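Local coordinates for protein kallistatin (Homo sapiens, PDB 6F4V) that inhibits tissue kallikrein as a serpin, forming a stable equimolar complex with the protease upon cleavage of its own reactive site, at residues A[145-150]-A[330-335]. Sequence-based numbering, arbitrary orientation.
Sequences RGKIVD and EAAAAT
Lys-147 and Ile-148 ride above Ala-332 and Ala-333 of strand 328-340, with their CA atoms 6.4 Å apart in both pairs and no direct hydrogen bond joining the segments. The strand's own backbone bonds run to Phe-169 and Ile-167 on one flank and to Asp-323, Thr-321 and Lys-319 on the other, so the loop meets it across the face of the sheet. Ile-148 settles between the methyl groups of Ala-332 and Ala-334. Its CG1 lies over the peptide that joins Ala-332 to Ala-333, 3.9 Å from Ala-333 N, and CD1 continues to Ala-332 O at 3.7 Å. CG1 lies beside the backbone N (chi1 -52°), which leaves CG2 anti to that nitrogen, where it reaches the methyl of Ala-334, 4.1 Å from Ala-334 CB. Lys-147 sets its CB against Ala-332 CB (3.7 Å), then bends at chi2 and chi3, which carries the aliphatic chain past the carboxylate of Glu-330; CD comes within 3.5 Å of OE1. The Lys-147 ammonium does not close a salt bridge, NZ staying 4.0 Å from Glu-330 OE1, but one water links these two atoms. A second water connects Glu-330 OE2 to Arg-145 O, and OE2 is also hydrogen-bonded to Tyr-168 OH, which helps fix the carboxylate's rotation. Cutting Lys-147 back to an alanine is likely to leave OE1 without its water-linked positive partner and open a gap beside the carboxylate. Arg-145 ends helix 129-143 as the C-prime residue of a Schellman motif, turning the chain onto the sheet. The alanine-rich strand, between strands 159-172 and 312-324, lies where the reactive loop inserts in relaxed, cleaved serpins, consistent with such a state here, and the segment after the helix crosses over it.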
loop_
_atom_site.group_PDB
_atom_site.type_symbol
_atom_site.label_atom_id
_atom_site.label_comp_id
_atom_site.label_asym_id
_atom_site.label_seq_id
_atom_site.Cartn_x
_atom_site.Cartn_y
_atom_site.Cartn_z
ATOM N N ARG A 145 -0.899 8.242 -13.094
ATOM C CA ARG A 145 -0.695 7.917 -14.528
ATOM C C ARG A 145 -1.767 7.006 -15.084
ATOM O O ARG A 145 -1.478 6.016 -15.769
ATOM C CB ARG A 145 0.687 7.332 -14.758
ATOM C CG ARG A 145 1.794 8.238 -14.255
ATOM C CD ARG A 145 3.105 8.006 -15.007
ATOM N NE ARG A 145 4.175 8.827 -14.421
ATOM C CZ ARG A 145 4.450 10.094 -14.746
ATOM N NH1 ARG A 145 3.748 10.752 -15.683
ATOM N NH2 ARG A 145 5.448 10.719 -14.126
ATOM N N GLY A 146 -3.010 7.314 -14.714
ATOM C CA GLY A 146 -4.166 6.604 -15.203
ATOM C C GLY A 146 -4.574 5.339 -14.490
ATOM O O GLY A 146 -5.601 4.756 -14.829
ATOM N N LYS A 147 -3.787 4.900 -13.499
ATOM C CA LYS A 147 -4.013 3.615 -12.863
ATOM C C LYS A 147 -5.146 3.572 -11.843
ATOM O O LYS A 147 -5.851 2.577 -11.754
ATOM C CB LYS A 147 -2.723 3.128 -12.192
ATOM C CG LYS A 147 -1.551 2.927 -13.151
ATOM C CD LYS A 147 -1.894 2.130 -14.403
ATOM C CE LYS A 147 -2.389 0.754 -14.058
ATOM N NZ LYS A 147 -2.617 -0.087 -15.257
ATOM N N ILE A 148 -5.290 4.613 -11.039
ATOM C CA ILE A 148 -6.366 4.656 -10.039
ATOM C C ILE A 148 -7.506 5.546 -10.522
ATOM O O ILE A 148 -7.422 6.770 -10.471
ATOM C CB ILE A 148 -5.883 5.108 -8.650
ATOM C CG1 ILE A 148 -4.674 4.282 -8.201
ATOM C CG2 ILE A 148 -7.054 5.017 -7.676
ATOM C CD1 ILE A 148 -4.873 2.779 -8.160
ATOM N N VAL A 149 -8.567 4.879 -10.957
ATOM C CA VAL A 149 -9.773 5.471 -11.540
ATOM C C VAL A 149 -10.929 5.296 -10.528
ATOM O O VAL A 149 -11.063 4.244 -9.881
ATOM C CB VAL A 149 -10.120 4.733 -12.876
ATOM C CG1 VAL A 149 -11.217 5.456 -13.664
ATOM C CG2 VAL A 149 -8.881 4.641 -13.777
ATOM N N ASP A 150 -11.748 6.323 -10.403
ATOM C CA ASP A 150 -12.942 6.314 -9.572
ATOM C C ASP A 150 -12.641 5.972 -8.100
ATOM O O ASP A 150 -13.312 5.145 -7.478
ATOM C CB ASP A 150 -14.036 5.413 -10.193
ATOM C CG ASP A 150 -14.423 5.844 -11.640
ATOM O OD1 ASP A 150 -14.357 7.062 -11.987
ATOM O OD2 ASP A 150 -14.794 4.945 -12.438
ATOM N N GLU A 330 4.972 -1.769 -12.181
ATOM C CA GLU A 330 4.251 -0.548 -11.947
ATOM C C GLU A 330 3.196 -0.825 -10.876
ATOM O O GLU A 330 2.452 -1.803 -10.961
ATOM C CB GLU A 330 3.566 -0.041 -13.207
ATOM C CG GLU A 330 2.862 1.301 -13.040
ATOM C CD GLU A 330 1.997 1.639 -14.251
ATOM O OE1 GLU A 330 1.301 0.733 -14.732
ATOM O OE2 GLU A 330 2.006 2.788 -14.691
ATOM N N ALA A 331 3.183 0.020 -9.866
ATOM C CA ALA A 331 2.188 -0.099 -8.773
ATOM C C ALA A 331 1.680 1.279 -8.392
ATOM O O ALA A 331 2.435 2.245 -8.351
ATOM C CB ALA A 331 2.787 -0.854 -7.585
ATOM N N ALA A 332 0.369 1.388 -8.166
ATOM C CA ALA A 332 -0.227 2.614 -7.789
ATOM C C ALA A 332 -1.300 2.378 -6.740
ATOM O O ALA A 332 -1.857 1.289 -6.631
ATOM C CB ALA A 332 -0.804 3.334 -9.004
ATOM N N ALA A 333 -1.562 3.416 -5.962
ATOM C CA ALA A 333 -2.624 3.362 -4.968
ATOM C C ALA A 333 -3.035 4.743 -4.546
ATOM O O ALA A 333 -2.305 5.723 -4.716
ATOM C CB ALA A 333 -2.205 2.538 -3.757
ATOM N N ALA A 334 -4.234 4.825 -3.994
ATOM C CA ALA A 334 -4.696 6.045 -3.391
ATOM C C ALA A 334 -5.692 5.771 -2.283
ATOM O O ALA A 334 -6.329 4.728 -2.264
ATOM C CB ALA A 334 -5.311 6.928 -4.461
ATOM N N THR A 335 -5.811 6.735 -1.375
ATOM C CA THR A 335 -6.697 6.641 -0.214
ATOM C C THR A 335 -7.456 7.938 -0.105
ATOM O O THR A 335 -6.866 9.007 -0.235
ATOM C CB THR A 335 -5.860 6.463 1.081
ATOM O OG1 THR A 335 -5.051 5.299 0.964
ATOM C CG2 THR A 335 -6.744 6.348 2.316
HETATM O O HOH W 1 0.525 4.053 -16.503
HETATM O O HOH W 2 -0.145 -0.314 -16.532
#